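Local coordinates for molybdopterin-guanine dinucleotide biosynthesis protein B (Bacillus subtilis subsp. spizizenii, PDB 4OYH), which probably binds GTP, hydrolysing it weakly, and may act as an adapter in the making and use of the molybdopterin guanine dinucleotide cofactor, at residues T24-I27 and E28-E32; R93-E96 and L97-L101; I155-A158 and D159-V162. The protein carries 2 engineered substitutions. All coordinates share one frame; numbering follows the deposited sequence.

Contact 1 of 3, residues T24-I27 and E28-E32; sequences TTFI and ERILE. With SO4 (sulfate ion), chain F.
The helix that follows the phosphate-binding P-loop (Walker A motif) packs here against its own next turn, Phe26 on Ile30 and Ile27 on Leu31. Thr24 belongs to the probable GTP site and lies at the helix start, where a sulfate ion is held by the backbone amides of Asn20, Gly22 and Lys23, much as a P-loop would hold a nucleotide phosphate; a further bond from Thr24 N is weak and doubtful. Phe26 and Ile30 form a CH-pi contact: Ile30 CD1 sits over one face of the ring, 3.9 Å from its centroid and offset toward the rim. Phe26 reaches it with CG trans to the backbone N (chi1 -171°). Beside this pair, Ile27 CG2 meets Leu31 CD1 at 3.7 Å, the two side chains running alongside each other. These apolar residues suit the buried side of the helix, which faces strands 12-16, 41-46 and 105-109 and helix 161-171. Successive amides bind carbonyls four residues back: Arg29 N gives Thr25 O a nearly straight bond of 2.9 Å, and Leu31 N reaches Ile27 O at 2.8 Å. On the more open side, Arg29 bends at chi2 and chi3, which lays its flat guanidinium alongside Thr25, and the methyl CG2 of Thr25 comes over one guanidinium face, 3.6 Å from Arg29 NH1.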
loop_
_atom_site.group_PDB
_atom_site.type_symbol
_atom_site.label_atom_id
_atom_site.label_comp_id
_atom_site.label_asym_id
_atom_site.label_seq_id
_atom_site.Cartn_x
_atom_site.Cartn_y
_atom_site.Cartn_z
ATOM N N THR A 24 -19.514 -7.522 2.270
ATOM C CA THR A 24 -18.196 -8.177 2.142
ATOM C C THR A 24 -18.323 -9.674 1.818
ATOM O O THR A 24 -17.448 -10.240 1.159
ATOM C CB THR A 24 -17.270 -7.963 3.383
ATOM O OG1 THR A 24 -16.968 -9.207 4.010
ATOM C CG2 THR A 24 -17.844 -6.998 4.379
ATOM N N THR A 25 -19.438 -10.300 2.169
ATOM C CA THR A 25 -19.695 -11.671 1.717
ATOM C C THR A 25 -19.920 -11.713 0.226
ATOM O O THR A 25 -19.368 -12.533 -0.456
ATOM C CB THR A 25 -20.905 -12.295 2.428
ATOM O OG1 THR A 25 -20.441 -12.983 3.588
ATOM C CG2 THR A 25 -21.605 -13.303 1.562
ATOM N N PHE A 26 -20.771 -10.844 -0.274
ATOM C CA PHE A 26 -20.943 -10.736 -1.699
ATOM C C PHE A 26 -19.605 -10.543 -2.441
ATOM O O PHE A 26 -19.289 -11.297 -3.357
ATOM C CB PHE A 26 -21.899 -9.588 -1.989
ATOM C CG PHE A 26 -22.317 -9.519 -3.378
ATOM C CD1 PHE A 26 -22.800 -10.630 -4.012
ATOM C CD2 PHE A 26 -22.215 -8.319 -4.084
ATOM C CE1 PHE A 26 -23.175 -10.557 -5.348
ATOM C CE2 PHE A 26 -22.601 -8.238 -5.387
ATOM C CZ PHE A 26 -23.081 -9.346 -6.030
ATOM N N ILE A 27 -18.814 -9.565 -2.008
ATOM C CA ILE A 27 -17.484 -9.308 -2.561
ATOM C C ILE A 27 -16.591 -10.539 -2.484
ATOM O O ILE A 27 -15.906 -10.893 -3.442
ATOM C CB ILE A 27 -16.830 -8.087 -1.844
ATOM C CG1 ILE A 27 -17.337 -6.776 -2.492
ATOM C CG2 ILE A 27 -15.303 -8.097 -1.947
ATOM C CD1 ILE A 27 -17.678 -5.678 -1.495
ATOM N N GLU A 28 -16.618 -11.195 -1.340
ATOM C CA GLU A 28 -15.854 -12.412 -1.121
ATOM C C GLU A 28 -16.157 -13.467 -2.147
ATOM O O GLU A 28 -15.251 -14.040 -2.745
ATOM C CB GLU A 28 -16.178 -12.982 0.241
ATOM C CG GLU A 28 -15.147 -12.810 1.262
ATOM C CD GLU A 28 -15.186 -13.983 2.203
ATOM O OE1 GLU A 28 -16.276 -14.216 2.779
ATOM O OE2 GLU A 28 -14.140 -14.673 2.349
ATOM N N ARG A 29 -17.445 -13.762 -2.295
ATOM C CA ARG A 29 -17.920 -14.648 -3.343
ATOM C C ARG A 29 -17.416 -14.245 -4.724
ATOM O O ARG A 29 -16.934 -15.079 -5.482
ATOM C CB ARG A 29 -19.433 -14.696 -3.349
ATOM C CG ARG A 29 -20.004 -16.065 -3.090
ATOM C CD ARG A 29 -19.864 -16.459 -1.621
ATOM N NE ARG A 29 -21.108 -16.998 -1.061
ATOM C CZ ARG A 29 -22.272 -16.343 -1.010
ATOM N NH1 ARG A 29 -22.393 -15.108 -1.492
ATOM N NH2 ARG A 29 -23.328 -16.934 -0.471
ATOM N N ILE A 30 -17.474 -12.966 -5.045
ATOM C CA ILE A 30 -16.959 -12.498 -6.331
ATOM C C ILE A 30 -15.460 -12.674 -6.496
ATOM O O ILE A 30 -14.983 -13.033 -7.575
ATOM C CB ILE A 30 -17.244 -11.033 -6.536
ATOM C CG1 ILE A 30 -18.758 -10.774 -6.519
ATOM C CG2 ILE A 30 -16.567 -10.538 -7.829
ATOM C CD1 ILE A 30 -19.099 -9.306 -6.262
ATOM N N LEU A 31 -14.697 -12.348 -5.461
ATOM C CA LEU A 31 -13.254 -12.465 -5.586
ATOM C C LEU A 31 -12.788 -13.928 -5.694
ATOM O O LEU A 31 -11.897 -14.233 -6.497
ATOM C CB LEU A 31 -12.560 -11.781 -4.426
ATOM C CG LEU A 31 -12.741 -10.270 -4.384
ATOM C CD1 LEU A 31 -12.154 -9.689 -3.096
ATOM C CD2 LEU A 31 -12.110 -9.618 -5.617
ATOM N N GLU A 32 -13.406 -14.817 -4.920
ATOM C CA GLU A 32 -13.095 -16.250 -4.966
ATOM C C GLU A 32 -13.291 -16.726 -6.400
ATOM O O GLU A 32 -12.386 -17.290 -7.013
ATOM C CB GLU A 32 -13.980 -17.052 -3.987
ATOM C CG GLU A 32 -13.637 -16.839 -2.475
ATOM C CD GLU A 32 -14.830 -16.984 -1.496
ATOM O OE1 GLU A 32 -14.619 -16.908 -0.263
ATOM O OE2 GLU A 32 -15.977 -17.166 -1.947
HETATM S S SO4 F . -21.567 -5.383 5.419
HETATM O O1 SO4 F . -21.394 -4.442 6.531
HETATM O O2 SO4 F . -20.249 -5.616 4.863
HETATM O O3 SO4 F . -22.276 -6.591 5.829
HETATM O O4 SO4 F . -22.404 -4.801 4.370
#

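Contact 2 of 3, residues R93-E96 and L97-L101; sequences RLIE and LYQFL
Leu94 O is approached by two parts of Tyr98: the backbone N donates a hydrogen bond to it at 3.1 Å, tilted 22° from the carbonyl plane, and the ring atom CD1 lies 3.0 Å away. The carbonyl oxygen meets the ring at its edge, near the ring plane, so the aromatic C-H rather than the pi face is turned to it. Tyr98 comes to this place because its CG stands beside the backbone N (chi1 -83°), which swings the ring back along the preceding turn. A hydrogen bond between Tyr98 OH and Cys43 O, with ring contacts to Leu44 and Leu106, ties helix 91-100 to strands 41-46 and 105-109 of the parallel sheet in this P-loop NTPase fold; a tyrosine suits a buried place with a carbonyl at its far end. With an alanine here, Cys43 O would probably lose its hydrogen-bond partner and a gap would be likely to open between the helix and Leu44 and Leu106. The helix is built by bonds from each amide to the carbonyl four residues back, among them Phe100 N to Glu96 O at 2.8 Å and Leu97 N to Arg93 O at 3.0 Å. Ile95 and Gln99 make a looser meeting, Ile95 CG2 standing 4.2 Å from Gln99 OE1. Ile95 is buried against Phe10, Tyr116 and Leu106, whereas Gln99 and Glu96, both polar, take exposed positions. Leu97 turns to Leu81 of the second subunit, and the Phe100 ring meets Phe100 of that subunit with the planes at about 30°.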
loop_
_atom_site.group_PDB
_atom_site.type_symbol
_atom_site.label_atom_id
_atom_site.label_comp_id
_atom_site.label_asym_id
_atom_site.label_seq_id
_atom_site.Cartn_x
_atom_site.Cartn_y
_atom_site.Cartn_z
ATOM N N ARG A 93 -7.516 9.155 -8.596
ATOM C CA ARG A 93 -6.139 8.813 -8.304
ATOM C C ARG A 93 -5.991 7.390 -7.776
ATOM O O ARG A 93 -4.991 6.721 -8.079
ATOM C CB ARG A 93 -5.572 9.814 -7.311
ATOM C CG ARG A 93 -5.232 11.147 -7.990
ATOM C CD ARG A 93 -4.547 12.086 -7.050
ATOM N NE ARG A 93 -5.494 12.980 -6.392
ATOM C CZ ARG A 93 -5.632 14.279 -6.666
ATOM N NH1 ARG A 93 -4.880 14.874 -7.598
ATOM N NH2 ARG A 93 -6.533 14.991 -5.997
ATOM N N LEU A 94 -6.967 6.900 -7.014
ATOM C CA LEU A 94 -6.856 5.519 -6.543
ATOM C C LEU A 94 -6.961 4.575 -7.735
ATOM O O LEU A 94 -6.266 3.579 -7.770
ATOM C CB LEU A 94 -7.909 5.178 -5.483
ATOM C CG LEU A 94 -7.720 5.973 -4.178
ATOM C CD1 LEU A 94 -9.027 6.071 -3.445
ATOM C CD2 LEU A 94 -6.643 5.363 -3.283
ATOM N N ILE A 95 -7.763 4.927 -8.737
ATOM C CA ILE A 95 -7.918 4.059 -9.887
ATOM C C ILE A 95 -6.637 4.077 -10.733
ATOM O O ILE A 95 -6.197 3.031 -11.193
ATOM C CB ILE A 95 -9.173 4.433 -10.704
ATOM C CG1 ILE A 95 -10.417 4.036 -9.898
ATOM C CG2 ILE A 95 -9.227 3.674 -12.018
ATOM C CD1 ILE A 95 -11.717 4.444 -10.514
ATOM N N GLU A 96 -6.013 5.229 -10.891
ATOM C CA GLU A 96 -4.714 5.296 -11.572
ATOM C C GLU A 96 -3.659 4.407 -10.890
ATOM O O GLU A 96 -2.876 3.697 -11.544
ATOM C CB GLU A 96 -4.207 6.732 -11.625
ATOM C CG GLU A 96 -5.059 7.649 -12.496
ATOM C CD GLU A 96 -4.822 9.145 -12.230
ATOM O OE1 GLU A 96 -4.221 9.497 -11.196
ATOM O OE2 GLU A 96 -5.245 9.974 -13.062
ATOM N N LEU A 97 -3.652 4.452 -9.572
ATOM C CA LEU A 97 -2.783 3.594 -8.806
ATOM C C LEU A 97 -3.031 2.152 -9.218
ATOM O O LEU A 97 -2.083 1.441 -9.450
ATOM C CB LEU A 97 -3.003 3.769 -7.309
ATOM C CG LEU A 97 -1.849 3.659 -6.290
ATOM C CD1 LEU A 97 -2.378 3.117 -4.945
ATOM C CD2 LEU A 97 -0.664 2.842 -6.744
ATOM N N TYR A 98 -4.286 1.722 -9.320
ATOM C CA TYR A 98 -4.562 0.327 -9.674
ATOM C C TYR A 98 -4.099 0.002 -11.091
ATOM O O TYR A 98 -3.689 -1.126 -11.360
ATOM C CB TYR A 98 -6.050 -0.011 -9.539
ATOM C CG TYR A 98 -6.421 -0.345 -8.134
ATOM C CD1 TYR A 98 -6.684 0.659 -7.232
ATOM C CD2 TYR A 98 -6.455 -1.653 -7.682
ATOM C CE1 TYR A 98 -7.004 0.388 -5.911
ATOM C CE2 TYR A 98 -6.790 -1.943 -6.354
ATOM C CZ TYR A 98 -7.048 -0.903 -5.466
ATOM O OH TYR A 98 -7.376 -1.122 -4.137
ATOM N N GLN A 99 -4.172 0.988 -11.979
ATOM C CA GLN A 99 -3.731 0.822 -13.341
ATOM C C GLN A 99 -2.221 0.661 -13.350
ATOM O O GLN A 99 -1.715 -0.249 -13.976
ATOM C CB GLN A 99 -4.181 1.992 -14.202
ATOM C CG GLN A 99 -5.382 1.643 -15.057
ATOM C CD GLN A 99 -6.331 2.808 -15.318
ATOM O OE1 GLN A 99 -6.155 3.917 -14.825
ATOM N NE2 GLN A 99 -7.362 2.535 -16.088
ATOM N N PHE A 100 -1.520 1.489 -12.582
ATOM C CA PHE A 100 -0.074 1.360 -12.416
ATOM C C PHE A 100 0.415 -0.009 -11.855
ATOM O O PHE A 100 1.421 -0.553 -12.307
ATOM C CB PHE A 100 0.393 2.507 -11.535
ATOM C CG PHE A 100 1.848 2.528 -11.282
ATOM C CD1 PHE A 100 2.382 1.823 -10.219
ATOM C CD2 PHE A 100 2.690 3.281 -12.077
ATOM C CE1 PHE A 100 3.735 1.860 -9.960
ATOM C CE2 PHE A 100 4.054 3.305 -11.826
ATOM C CZ PHE A 100 4.561 2.602 -10.756
ATOM N N LEU A 101 -0.290 -0.581 -10.891
ATOM C CA LEU A 101 0.079 -1.906 -10.376
ATOM C C LEU A 101 -0.457 -2.986 -11.310
ATOM O O LEU A 101 -0.422 -4.142 -10.993
ATOM C CB LEU A 101 -0.474 -2.102 -8.971
ATOM C CG LEU A 101 0.257 -1.678 -7.695
ATOM C CD1 LEU A 101 1.570 -1.023 -7.911
ATOM C CD2 LEU A 101 -0.654 -0.792 -6.901
#

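Contact 3 of 3, residues I155-A158 and D159-V162; sequences IFHA and DDPV
His157 lays its imidazole against the side chain of Asp160, with the carboxylate oxygen OD2 over one ring face, 3.4 Å above the plane and offset toward the rim. Ring and carboxylate planes are 30° apart. The nearest ring atom is His157 NE2, 3.4 Å from Asp160 OD2, but the angle is poor for a hydrogen bond, because the oxygen sits above the ring and not in line with an N-H. Asp160 CB also rests 3.5 Å from His157 CD2, which adds plain packing to the overlap. The backbone brings the two together: His157 to Asp160 form a type I beta turn, closed by a hydrogen bond from Asp160 N to His157 O at 3.0 Å, the donor standing well above the carbonyl plane. The turn joins strand 155-156, an outermost strand of the parallel sheet within this chain, to helix 161-171, and Asp160 is the N-cap of that helix. Its CG lies trans to the backbone N (chi1 -161°), and OD1 accepts from Val162 N at 3.1 Å on the anti side of the carboxylate. An aspartate suits this place, since its short acidic side chain can take up an amide of the first helical turn, and its negative charge is likely to be favoured by the positive end of the helix dipole. Phe156 approaches from the strand: its ring edge comes near Asp160 OD2, the ring and carboxylate planes 74° apart, while CE1 touches Val162 CG1 at 3.9 Å. The same ring also packs on Ala138 of strand 136-141 and on Ala163 and Leu166 of helix 161-171, so this aromatic residue bridges sheet and helix. Asp159, exposed at the turn, makes a long, weak ion pair with Arg29.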
loop_
_atom_site.group_PDB
_atom_site.type_symbol
_atom_site.label_atom_id
_atom_site.label_comp_id
_atom_site.label_asym_id
_atom_site.label_seq_id
_atom_site.Cartn_x
_atom_site.Cartn_y
_atom_site.Cartn_z
ATOM N N ILE A 155 -33.315 -7.839 -10.461
ATOM C CA ILE A 155 -33.418 -8.023 -9.002
ATOM C C ILE A 155 -33.100 -9.458 -8.599
ATOM O O ILE A 155 -33.665 -10.392 -9.151
ATOM C CB ILE A 155 -34.830 -7.720 -8.462
ATOM C CG1 ILE A 155 -35.389 -6.425 -9.039
ATOM C CG2 ILE A 155 -34.801 -7.696 -6.953
ATOM C CD1 ILE A 155 -34.626 -5.201 -8.664
ATOM N N PHE A 156 -32.219 -9.622 -7.617
ATOM C CA PHE A 156 -31.772 -10.931 -7.174
ATOM C C PHE A 156 -32.069 -11.186 -5.703
ATOM O O PHE A 156 -32.303 -10.232 -4.963
ATOM C CB PHE A 156 -30.298 -11.048 -7.376
ATOM C CG PHE A 156 -29.877 -10.795 -8.746
ATOM C CD1 PHE A 156 -30.050 -11.749 -9.714
ATOM C CD2 PHE A 156 -29.291 -9.614 -9.080
ATOM C CE1 PHE A 156 -29.644 -11.519 -10.971
ATOM C CE2 PHE A 156 -28.888 -9.390 -10.355
ATOM C CZ PHE A 156 -29.074 -10.335 -11.291
ATOM N N HIS A 157 -32.037 -12.454 -5.274
ATOM C CA HIS A 157 -31.811 -12.710 -3.854
ATOM C C HIS A 157 -30.310 -12.655 -3.543
ATOM O O HIS A 157 -29.451 -12.891 -4.419
ATOM C CB HIS A 157 -32.399 -14.053 -3.297
ATOM C CG HIS A 157 -32.596 -15.174 -4.288
ATOM N ND1 HIS A 157 -33.749 -15.340 -5.010
ATOM C CD2 HIS A 157 -31.818 -16.263 -4.556
ATOM C CE1 HIS A 157 -33.656 -16.443 -5.752
ATOM N NE2 HIS A 157 -32.501 -17.012 -5.491
ATOM N N ALA A 158 -30.018 -12.342 -2.281
ATOM C CA ALA A 158 -28.642 -12.140 -1.804
ATOM C C ALA A 158 -27.683 -13.288 -2.129
ATOM O O ALA A 158 -26.501 -13.051 -2.409
ATOM C CB ALA A 158 -28.652 -11.890 -0.299
ATOM N N ASP A 159 -28.194 -14.514 -2.109
ATOM C CA ASP A 159 -27.361 -15.701 -2.296
ATOM C C ASP A 159 -27.461 -16.268 -3.711
ATOM O O ASP A 159 -26.952 -17.354 -3.984
ATOM C CB ASP A 159 -27.745 -16.775 -1.280
ATOM C CG ASP A 159 -27.653 -16.284 0.155
ATOM O OD1 ASP A 159 -26.656 -15.607 0.492
ATOM O OD2 ASP A 159 -28.577 -16.576 0.950
ATOM N N ASP A 160 -28.096 -15.514 -4.604
ATOM C CA ASP A 160 -28.241 -15.904 -6.003
ATOM C C ASP A 160 -26.884 -15.822 -6.731
ATOM O O ASP A 160 -26.279 -14.741 -6.808
ATOM C CB ASP A 160 -29.289 -15.005 -6.677
ATOM C CG ASP A 160 -29.855 -15.592 -7.983
ATOM O OD1 ASP A 160 -29.094 -16.161 -8.788
ATOM O OD2 ASP A 160 -31.080 -15.463 -8.212
ATOM N N PRO A 161 -26.397 -16.964 -7.268
ATOM C CA PRO A 161 -25.103 -17.014 -7.961
ATOM C C PRO A 161 -25.061 -16.241 -9.265
ATOM O O PRO A 161 -23.983 -15.866 -9.726
ATOM C CB PRO A 161 -24.917 -18.506 -8.248
ATOM C CG PRO A 161 -26.281 -19.042 -8.303
ATOM C CD PRO A 161 -27.031 -18.296 -7.243
ATOM N N VAL A 162 -26.215 -16.057 -9.885
ATOM C CA VAL A 162 -26.289 -15.252 -11.100
ATOM C C VAL A 162 -25.806 -13.832 -10.796
ATOM O O VAL A 162 -25.147 -13.224 -11.624
ATOM C CB VAL A 162 -27.721 -15.206 -11.668
ATOM C CG1 VAL A 162 -27.777 -14.348 -12.915
ATOM C CG2 VAL A 162 -28.187 -16.604 -11.987
#

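Contacts 1 and 2 are each a turn-to-turn packing within one helix, partly buried against the parallel sheet, and both also reach the second subunit; contact 3 is a surface turn that no other chain of the assembly touches. Both helices lean on strands 41-46 and 105-109, although their contacts' centres lie 21 Å apart. Helix 161-171, which contact 3 begins, packs on the helix of contact 1, and the two contacts touch through a long, weak pairing of charges. Contacts 2 and 3 stand on opposite sides of the chain's centre. Apolar packing prevails in contact 1, a carbonyl meets an aromatic edge in contact 2, and a capping carboxylate dominates contact 3.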